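Local coordinates for sensor protein (Pseudomonas syringae pv. tomato, PDB 2R8R) that is the N-terminal sensor domain of KdpD, a membrane histidine kinase that probably autophosphorylates with ATP in a two-component system and whose fold probably binds nucleotide, at residues 7-12 against 120-125; 15-20 against 160-165. All blocks are in the same frame, centred on the assembly; numbering follows the deposited sequence.

Contact 1 of 2, residues 7-12 against 120-125; sequences LKVFLG and VYTTVN
Residues 7-12 and 120-125 pair as parallel strands, with Leu7 beside Val120 and Gly12 beside Asn125. Five backbone hydrogen bonds zip them together. The straightest runs from Phe10 N to Thr122 O (2.8 Å, 175° at the hydrogen). Past the last of them, Asn125 ND2 makes a weak bond to Gly12 O (3.5 Å).

On one face the packing is aliphatic. Leu7 CD1 reaches over to Thr122 CG2 (3.7 Å). Val124 turns CG1 between its backbone N and carbonyl carbon (chi1 75°), where it meets Val9 CG1 at 3.6 Å and also touches Leu11 CD1.

The other face carries an aromatic pair. The edge of Phe10 is turned toward the face of Tyr121, offset, with the planes at 65°. The extended Lys8 chain lays CD over one face of the Tyr121 ring, 4.1 Å above its plane. Helix 19-32 packs against both rings, through Ala26.

Thr122 OG1 bonds to Val90 O, and Thr123 OG1 to Asp91 and Glu92. The pair is the central strand 119-125 and its neighbour 7-12 in a five-stranded parallel sheet of order 2-3-4-1-5, consistent with a P-loop NTPase core.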
loop_
_atom_site.group_PDB
_atom_site.type_symbol
_atom_site.label_atom_id
_atom_site.label_comp_id
_atom_site.label_asym_id
_atom_site.label_seq_id
_atom_site.Cartn_x
_atom_site.Cartn_y
_atom_site.Cartn_z
ATOM N N LEU A 7 11.444 5.018 -6.246
ATOM C CA LEU A 7 10.379 4.551 -5.364
ATOM C C LEU A 7 10.228 5.448 -4.146
ATOM O O LEU A 7 11.197 5.671 -3.416
ATOM C CB LEU A 7 10.702 3.136 -4.854
ATOM C CG LEU A 7 9.621 2.345 -4.090
ATOM C CD1 LEU A 7 8.262 2.166 -4.879
ATOM C CD2 LEU A 7 10.243 0.996 -3.649
ATOM N N LYS A 8 8.992 5.901 -3.912
ATOM C CA LYS A 8 8.568 6.534 -2.670
ATOM C C LYS A 8 7.520 5.658 -1.959
ATOM O O LYS A 8 6.476 5.334 -2.525
ATOM C CB LYS A 8 8.027 7.941 -2.941
ATOM C CG LYS A 8 7.695 8.730 -1.684
ATOM C CD LYS A 8 7.176 10.118 -1.998
ATOM C CE LYS A 8 6.985 10.934 -0.674
ATOM N NZ LYS A 8 6.345 12.338 -0.803
ATOM N N VAL A 9 7.822 5.271 -0.718
ATOM C CA VAL A 9 6.945 4.444 0.095
ATOM C C VAL A 9 6.290 5.316 1.140
ATOM O O VAL A 9 6.987 5.989 1.897
ATOM C CB VAL A 9 7.730 3.324 0.826
ATOM C CG1 VAL A 9 6.780 2.374 1.703
ATOM C CG2 VAL A 9 8.598 2.548 -0.176
ATOM N N PHE A 10 4.956 5.312 1.161
ATOM C CA PHE A 10 4.169 5.888 2.265
ATOM C C PHE A 10 3.931 4.777 3.265
ATOM O O PHE A 10 3.159 3.869 3.003
ATOM C CB PHE A 10 2.871 6.465 1.752
ATOM C CG PHE A 10 3.060 7.624 0.795
ATOM C CD1 PHE A 10 2.939 8.962 1.243
ATOM C CD2 PHE A 10 3.374 7.399 -0.555
ATOM C CE1 PHE A 10 3.114 10.037 0.334
ATOM C CE2 PHE A 10 3.550 8.477 -1.463
ATOM C CZ PHE A 10 3.399 9.783 -1.024
ATOM N N LEU A 11 4.656 4.844 4.382
ATOM C CA LEU A 11 4.632 3.837 5.438
ATOM C C LEU A 11 3.642 4.203 6.537
ATOM O O LEU A 11 3.590 5.365 6.958
ATOM C CB LEU A 11 6.013 3.694 6.070
ATOM C CG LEU A 11 6.170 2.764 7.296
ATOM C CD1 LEU A 11 5.954 1.270 6.897
ATOM C CD2 LEU A 11 7.564 2.999 7.959
ATOM N N GLY A 12 2.888 3.210 7.023
ATOM C CA GLY A 12 1.914 3.416 8.080
ATOM C C GLY A 12 1.923 2.258 9.067
ATOM O O GLY A 12 2.417 1.183 8.738
ATOM N N VAL A 120 7.665 5.268 -9.069
ATOM C CA VAL A 120 6.581 4.625 -8.373
ATOM C C VAL A 120 6.336 5.200 -6.980
ATOM O O VAL A 120 7.272 5.395 -6.196
ATOM C CB VAL A 120 6.764 3.079 -8.280
ATOM C CG1 VAL A 120 5.599 2.493 -7.484
ATOM C CG2 VAL A 120 6.848 2.414 -9.697
ATOM N N TYR A 121 5.063 5.478 -6.685
ATOM C CA TYR A 121 4.601 5.760 -5.300
ATOM C C TYR A 121 3.854 4.517 -4.833
ATOM O O TYR A 121 3.116 3.909 -5.602
ATOM C CB TYR A 121 3.628 6.953 -5.241
ATOM C CG TYR A 121 4.210 8.358 -5.417
ATOM C CD1 TYR A 121 5.536 8.572 -5.736
ATOM C CD2 TYR A 121 3.378 9.488 -5.285
ATOM C CE1 TYR A 121 6.044 9.868 -5.919
ATOM C CE2 TYR A 121 3.879 10.777 -5.449
ATOM C CZ TYR A 121 5.221 10.956 -5.757
ATOM O OH TYR A 121 5.705 12.242 -5.898
ATOM N N THR A 122 4.076 4.130 -3.583
ATOM C CA THR A 122 3.445 2.931 -3.025
ATOM C C THR A 122 3.121 3.122 -1.555
ATOM O O THR A 122 3.618 4.033 -0.917
ATOM C CB THR A 122 4.329 1.625 -3.264
ATOM O OG1 THR A 122 3.530 0.454 -3.050
ATOM C CG2 THR A 122 5.570 1.571 -2.354
ATOM N N THR A 123 2.256 2.265 -1.036
ATOM C CA THR A 123 1.882 2.270 0.381
ATOM C C THR A 123 2.164 0.898 0.981
ATOM O O THR A 123 2.080 -0.121 0.292
ATOM C CB THR A 123 0.415 2.588 0.534
ATOM O OG1 THR A 123 -0.325 1.530 -0.065
ATOM C CG2 THR A 123 0.074 3.921 -0.175
ATOM N N VAL A 124 2.525 0.873 2.259
ATOM C CA VAL A 124 2.654 -0.361 2.970
ATOM C C VAL A 124 2.433 -0.126 4.463
ATOM O O VAL A 124 2.848 0.910 4.999
ATOM C CB VAL A 124 4.033 -0.990 2.724
ATOM C CG1 VAL A 124 5.163 -0.234 3.515
ATOM C CG2 VAL A 124 4.003 -2.515 3.023
ATOM N N ASN A 125 1.783 -1.097 5.117
ATOM C CA ASN A 125 1.728 -1.168 6.593
ATOM C C ASN A 125 2.930 -1.891 7.170
ATOM O O ASN A 125 3.426 -2.835 6.582
ATOM C CB ASN A 125 0.444 -1.824 7.068
ATOM C CG ASN A 125 -0.734 -0.951 6.875
ATOM O OD1 ASN A 125 -1.786 -1.378 6.368
ATOM N ND2 ASN A 125 -0.570 0.296 7.220
HETATM O O HOH W 1 6.104 13.209 -3.054
#

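Contact 2 of 2, residues 15-20 against 160-165; sequences PGVGKT and VLIDLP. With SO4 (sulfate ion), chain C.
The loop at 15-18 turns into helix 19-32, with Gly18 at the N-cap, and runs beside the chain that leaves strand 158-161; Val17 and Leu164 CA atoms lie 5.4 Å apart. Gly16 and Gly18 both have positive phi, where a side chain would strike the preceding carbonyl O.

The segments meet through aliphatic groups that pack on each other and on the loop backbone. Ile162 points toward the loop, and its CG2 branch, anti to the backbone N, sits 3.4 Å from Val17 O and also touches Gly18 C. Val17 and Leu164 run antiparallel past one another, with Val17 CG1 3.9 Å from Leu164 CB. Leu164 CD2 reaches on to Gly16 O.

The inner side of the loop wraps a sulfate, probably from the crystallisation liquor. Backbone amides grip all four of its oxygens. Gly16 N bonds to O1 almost straight (3.0 Å, 173°), and Thr20 N bonds to O4 nearly as straight (3.0 Å). Gly18 N bonds to O2, and Lys19 N to O3. The Lys19 chain bends at chi3 and chi4 (-65° and -57°), which folds it back over the anion and brings NZ to O3. Its positive charge and the start of the helix would both favour an anion here. The sequence and geometry fit a Walker A P-loop, and the sulfate probably marks a nucleotide phosphate position.

Lys19 NZ has a weak second partner in Ala14 O, and Thr20 OG1 bonds to Asp91. Asp163 makes a salt bridge with Arg201 of helix 194-209. Leu169 of helix 166-174 packs on both Val17 and Leu164, and Ile162 also touches Phe10 of strand 7-12.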
loop_
_atom_site.group_PDB
_atom_site.type_symbol
_atom_site.label_atom_id
_atom_site.label_comp_id
_atom_site.label_asym_id
_atom_site.label_seq_id
_atom_site.Cartn_x
_atom_site.Cartn_y
_atom_site.Cartn_z
ATOM N N PRO A 15 -3.999 -0.148 8.690
ATOM C CA PRO A 15 -5.082 0.328 7.869
ATOM C C PRO A 15 -5.818 1.503 8.551
ATOM O O PRO A 15 -6.088 1.456 9.758
ATOM C CB PRO A 15 -5.999 -0.916 7.771
ATOM C CG PRO A 15 -5.125 -2.051 7.950
ATOM C CD PRO A 15 -4.126 -1.591 8.955
ATOM N N GLY A 16 -6.113 2.534 7.769
ATOM C CA GLY A 16 -6.894 3.657 8.229
ATOM C C GLY A 16 -6.106 4.867 8.661
ATOM O O GLY A 16 -6.701 5.831 9.081
ATOM N N VAL A 17 -4.777 4.836 8.555
ATOM C CA VAL A 17 -3.951 5.966 8.994
ATOM C C VAL A 17 -3.822 7.081 7.955
ATOM O O VAL A 17 -3.388 8.179 8.285
ATOM C CB VAL A 17 -2.552 5.506 9.521
ATOM C CG1 VAL A 17 -2.742 4.619 10.758
ATOM C CG2 VAL A 17 -1.686 4.828 8.390
ATOM N N GLY A 18 -4.272 6.822 6.728
ATOM C CA GLY A 18 -4.260 7.819 5.654
ATOM C C GLY A 18 -3.168 7.704 4.617
ATOM O O GLY A 18 -2.855 8.656 3.938
ATOM N N LYS A 19 -2.606 6.527 4.468
ATOM C CA LYS A 19 -1.521 6.282 3.487
ATOM C C LYS A 19 -1.933 6.572 2.051
ATOM O O LYS A 19 -1.231 7.293 1.322
ATOM C CB LYS A 19 -1.076 4.824 3.543
ATOM C CG LYS A 19 -0.468 4.344 4.841
ATOM C CD LYS A 19 -0.023 2.847 4.706
ATOM C CE LYS A 19 -1.173 1.816 4.495
ATOM N NZ LYS A 19 -2.178 1.898 5.640
ATOM N N THR A 20 -3.066 5.992 1.637
ATOM C CA THR A 20 -3.538 6.158 0.264
ATOM C C THR A 20 -3.902 7.592 -0.069
ATOM O O THR A 20 -3.497 8.107 -1.100
ATOM C CB THR A 20 -4.741 5.294 -0.019
ATOM O OG1 THR A 20 -4.330 3.947 0.086
ATOM C CG2 THR A 20 -5.244 5.518 -1.417
ATOM N N VAL A 160 8.181 8.035 3.484
ATOM C CA VAL A 160 7.453 8.956 4.355
ATOM C C VAL A 160 6.559 8.200 5.324
ATOM O O VAL A 160 5.797 7.310 4.916
ATOM C CB VAL A 160 6.688 10.077 3.543
ATOM C CG1 VAL A 160 5.753 9.510 2.563
ATOM C CG2 VAL A 160 5.971 11.029 4.460
ATOM N N LEU A 161 6.688 8.523 6.617
ATOM C CA LEU A 161 5.771 8.018 7.664
ATOM C C LEU A 161 4.470 8.797 7.733
ATOM O O LEU A 161 4.476 10.018 7.886
ATOM C CB LEU A 161 6.465 8.044 9.045
ATOM C CG LEU A 161 5.721 7.445 10.248
ATOM C CD1 LEU A 161 5.409 5.971 10.000
ATOM C CD2 LEU A 161 6.556 7.693 11.570
ATOM N N ILE A 162 3.355 8.080 7.561
ATOM C CA ILE A 162 2.014 8.627 7.699
ATOM C C ILE A 162 1.550 8.125 9.071
ATOM O O ILE A 162 1.399 6.928 9.301
ATOM C CB ILE A 162 1.069 8.187 6.558
ATOM C CG1 ILE A 162 1.702 8.528 5.197
ATOM C CG2 ILE A 162 -0.366 8.745 6.741
ATOM C CD1 ILE A 162 1.882 9.970 4.946
ATOM N N ASP A 163 1.386 9.070 9.989
ATOM C CA ASP A 163 1.181 8.774 11.393
ATOM C C ASP A 163 -0.252 9.175 11.791
ATOM O O ASP A 163 -0.832 10.093 11.227
ATOM C CB ASP A 163 2.237 9.527 12.205
ATOM C CG ASP A 163 2.153 9.280 13.684
ATOM O OD1 ASP A 163 2.016 8.116 14.123
ATOM O OD2 ASP A 163 2.306 10.264 14.422
ATOM N N LEU A 164 -0.809 8.461 12.746
ATOM C CA LEU A 164 -2.114 8.755 13.297
ATOM C C LEU A 164 -2.165 8.167 14.701
ATOM O O LEU A 164 -1.796 7.020 14.883
ATOM C CB LEU A 164 -3.206 8.161 12.393
ATOM C CG LEU A 164 -4.627 8.671 12.662
ATOM C CD1 LEU A 164 -4.828 10.103 12.079
ATOM C CD2 LEU A 164 -5.676 7.702 12.194
ATOM N N PRO A 165 -2.636 8.943 15.708
ATOM C CA PRO A 165 -2.840 8.327 17.055
ATOM C C PRO A 165 -3.776 7.103 17.091
ATOM O O PRO A 165 -4.861 7.105 16.457
ATOM C CB PRO A 165 -3.469 9.466 17.856
ATOM C CG PRO A 165 -3.009 10.737 17.117
ATOM C CD PRO A 165 -3.049 10.360 15.690
HETATM S S SO4 C . -4.933 3.878 4.702
HETATM O O1 SO4 C . -5.349 2.514 4.882
HETATM O O2 SO4 C . -5.921 4.848 5.045
HETATM O O3 SO4 C . -3.724 3.914 5.530
HETATM O O4 SO4 C . -4.767 4.119 3.262
#

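In the fold
Contact 1 is buried and lies near the centre of the chain, whereas contact 2 is at the surface, with centres about 10 Å apart. Strand 7-12 ties them together: it leads through the loop into helix 19-32, and it lies between strands 119-125 and 158-161 in the sheet. Backbone hydrogen bonds of Leu11 with Val160 and Ile162 join the two contacts directly. The chemistry changes along this path. Contact 1 is held by regular strand pairing, with side chains packed on both faces. In contact 2 the segments meet through a few apolar groups, while backbone amides of residues 15-20 hold the sulfate.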